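DUF3829 family protein (Bacteroides vulgatus, PDB 4YJW) is of unknown function but is an all-helical domain whose full-length form is probably a lipoprotein attached to the bacterial cell envelope. Local coordinates at residues Glu13-Val18 / Glu153-Thr158. Sequence-based numbering, arbitrary orientation. Where two conformers were deposited one is given.
Sequences ENANEV and EGAKIT
Ala15 and Ala155 mark where helices 10-32 and 121-159 come together, their CA atoms 4.5 Å apart. Locally the axes approach to 8.7 Å and run roughly antiparallel, with 138° between their N-to-C directions. Such closeness illustrates how small residues let two helices draw together: with a methyl group as the whole side chain on both sides, each alanine can lie against the other helix's backbone. The CB of Ala15 sits 3.7 Å from the carbonyl O of Ala155, while the CB of Ala155 lies 3.8 Å from the O of Ala15. One turn on from Ala15, Val18 holds CG1 anti to its backbone N (chi1 170°), and this branch touches Ala155 CB at 3.9 Å. On the other flank Thr158 presents its carbon side, CB and CG2, to the methyl of Ala15. Thr158 OG1 instead turns back along its own helix and donates a hydrogen bond to Gly154 O (3.2 Å), which also accepts the backbone bond from Thr158 N, reaching it from the opposite face of the carbonyl plane. Replacing this threonine by alanine would probably open a gap beside Ala15 where CG2 had been and deprive Gly154 O of its second donor. Met19 and Leu159 extend the apolar seam, which joins the N-terminal and C-terminal helices at one end of the elongated bundle as close, alanine-mediated helix-helix packing of an all-alpha fold.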
loop_
_atom_site.group_PDB
_atom_site.type_symbol
_atom_site.label_atom_id
_atom_site.label_comp_id
_atom_site.label_asym_id
_atom_site.label_seq_id
_atom_site.Cartn_x
_atom_site.Cartn_y
_atom_site.Cartn_z
ATOM N N GLU A 13 19.720 -19.455 -10.191
ATOM C CA GLU A 13 18.333 -19.305 -10.641
ATOM C C GLU A 13 17.498 -18.649 -9.536
ATOM O O GLU A 13 16.687 -17.777 -9.841
ATOM C CB GLU A 13 17.709 -20.626 -11.131
ATOM C CG GLU A 13 17.591 -21.754 -10.118
ATOM C CD GLU A 13 16.817 -22.964 -10.609
ATOM O OE1 GLU A 13 17.110 -23.454 -11.725
ATOM O OE2 GLU A 13 15.933 -23.441 -9.862
ATOM N N ASN A 14 17.750 -19.004 -8.246
ATOM C CA ASN A 14 17.053 -18.409 -7.088
ATOM C C ASN A 14 17.361 -16.907 -6.976
ATOM O O ASN A 14 16.462 -16.101 -6.695
ATOM C CB ASN A 14 17.441 -19.131 -5.789
ATOM C CG ASN A 14 16.635 -20.378 -5.505
ATOM O OD1 ASN A 14 15.756 -20.783 -6.276
ATOM N ND2 ASN A 14 16.887 -20.992 -4.359
ATOM N N ALA A 15 18.621 -16.536 -7.250
ATOM C CA ALA A 15 19.083 -15.151 -7.239
ATOM C C ALA A 15 18.419 -14.351 -8.356
ATOM O O ALA A 15 18.058 -13.197 -8.133
ATOM C CB ALA A 15 20.597 -15.092 -7.369
ATOM N N ASN A 16 18.213 -14.967 -9.546
ATOM C CA ASN A 16 17.537 -14.281 -10.645
ATOM C C ASN A 16 16.091 -13.992 -10.283
ATOM O O ASN A 16 15.566 -12.945 -10.673
ATOM C CB ASN A 16 17.605 -15.093 -11.935
ATOM C CG ASN A 16 18.943 -15.005 -12.619
ATOM O OD1 ASN A 16 19.579 -13.936 -12.668
ATOM N ND2 ASN A 16 19.384 -16.126 -13.188
ATOM N N GLU A 17 15.450 -14.905 -9.533
ATOM C CA GLU A 17 14.061 -14.718 -9.097
ATOM C C GLU A 17 14.006 -13.626 -8.041
ATOM O O GLU A 17 13.066 -12.839 -8.039
ATOM C CB GLU A 17 13.420 -16.025 -8.574
ATOM C CG GLU A 17 13.258 -17.106 -9.643
ATOM C CD GLU A 17 12.477 -16.672 -10.874
ATOM O OE1 GLU A 17 11.339 -16.168 -10.719
ATOM O OE2 GLU A 17 13.039 -16.771 -11.989
ATOM N N VAL A 18 15.007 -13.559 -7.141
ATOM C CA VAL A 18 15.045 -12.476 -6.144
ATOM C C VAL A 18 15.093 -11.121 -6.878
ATOM O O VAL A 18 14.342 -10.213 -6.519
ATOM C CB VAL A 18 16.241 -12.643 -5.160
ATOM C CG1 VAL A 18 16.418 -11.401 -4.277
ATOM C CG2 VAL A 18 16.056 -13.890 -4.294
ATOM N N GLU A 153 21.341 -7.792 -2.122
ATOM C CA GLU A 153 22.808 -7.745 -2.091
ATOM C C GLU A 153 23.357 -9.178 -2.161
ATOM O O GLU A 153 24.330 -9.437 -2.870
ATOM C CB GLU A 153 23.319 -6.991 -0.846
ATOM C CG GLU A 153 24.841 -6.896 -0.712
ATOM C CD GLU A 153 25.676 -6.587 -1.947
ATOM O OE1 GLU A 153 25.295 -5.692 -2.736
ATOM O OE2 GLU A 153 26.746 -7.217 -2.098
ATOM N N GLY A 154 22.686 -10.101 -1.462
ATOM C CA GLY A 154 23.042 -11.517 -1.448
ATOM C C GLY A 154 22.881 -12.133 -2.833
ATOM O O GLY A 154 23.701 -12.958 -3.255
ATOM N N ALA A 155 21.835 -11.702 -3.575
ATOM C CA ALA A 155 21.545 -12.163 -4.937
ATOM C C ALA A 155 22.598 -11.627 -5.910
ATOM O O ALA A 155 23.050 -12.354 -6.799
ATOM C CB ALA A 155 20.145 -11.719 -5.363
ATOM N N LYS A 156 23.018 -10.368 -5.721
ATOM C CA LYS A 156 24.059 -9.755 -6.549
ATOM C C LYS A 156 25.388 -10.522 -6.373
ATOM O O LYS A 156 26.068 -10.787 -7.369
ATOM C CB LYS A 156 24.213 -8.268 -6.220
ATOM C CG LYS A 156 23.061 -7.422 -6.753
ATOM C CD LYS A 156 23.262 -5.954 -6.415
ATOM C CE LYS A 156 22.062 -5.117 -6.765
ATOM N NZ LYS A 156 22.293 -3.685 -6.447
ATOM N N ILE A 157 25.696 -10.973 -5.131
ATOM C CA ILE A 157 26.889 -11.794 -4.849
ATOM C C ILE A 157 26.833 -13.084 -5.692
ATOM O O ILE A 157 27.807 -13.407 -6.376
ATOM C CB ILE A 157 27.026 -12.119 -3.332
ATOM C CG1 ILE A 157 27.381 -10.861 -2.508
ATOM C CG2 ILE A 157 28.028 -13.275 -3.084
ATOM C CD1 ILE A 157 27.125 -11.011 -0.996
ATOM N N THR A 158 25.693 -13.805 -5.647
ATOM C CA THR A 158 25.510 -15.057 -6.384
ATOM C C THR A 158 25.644 -14.822 -7.895
ATOM O O THR A 158 26.278 -15.638 -8.568
ATOM C CB THR A 158 24.161 -15.712 -6.019
ATOM O OG1 THR A 158 24.092 -15.878 -4.598
ATOM C CG2 THR A 158 23.961 -17.070 -6.680
#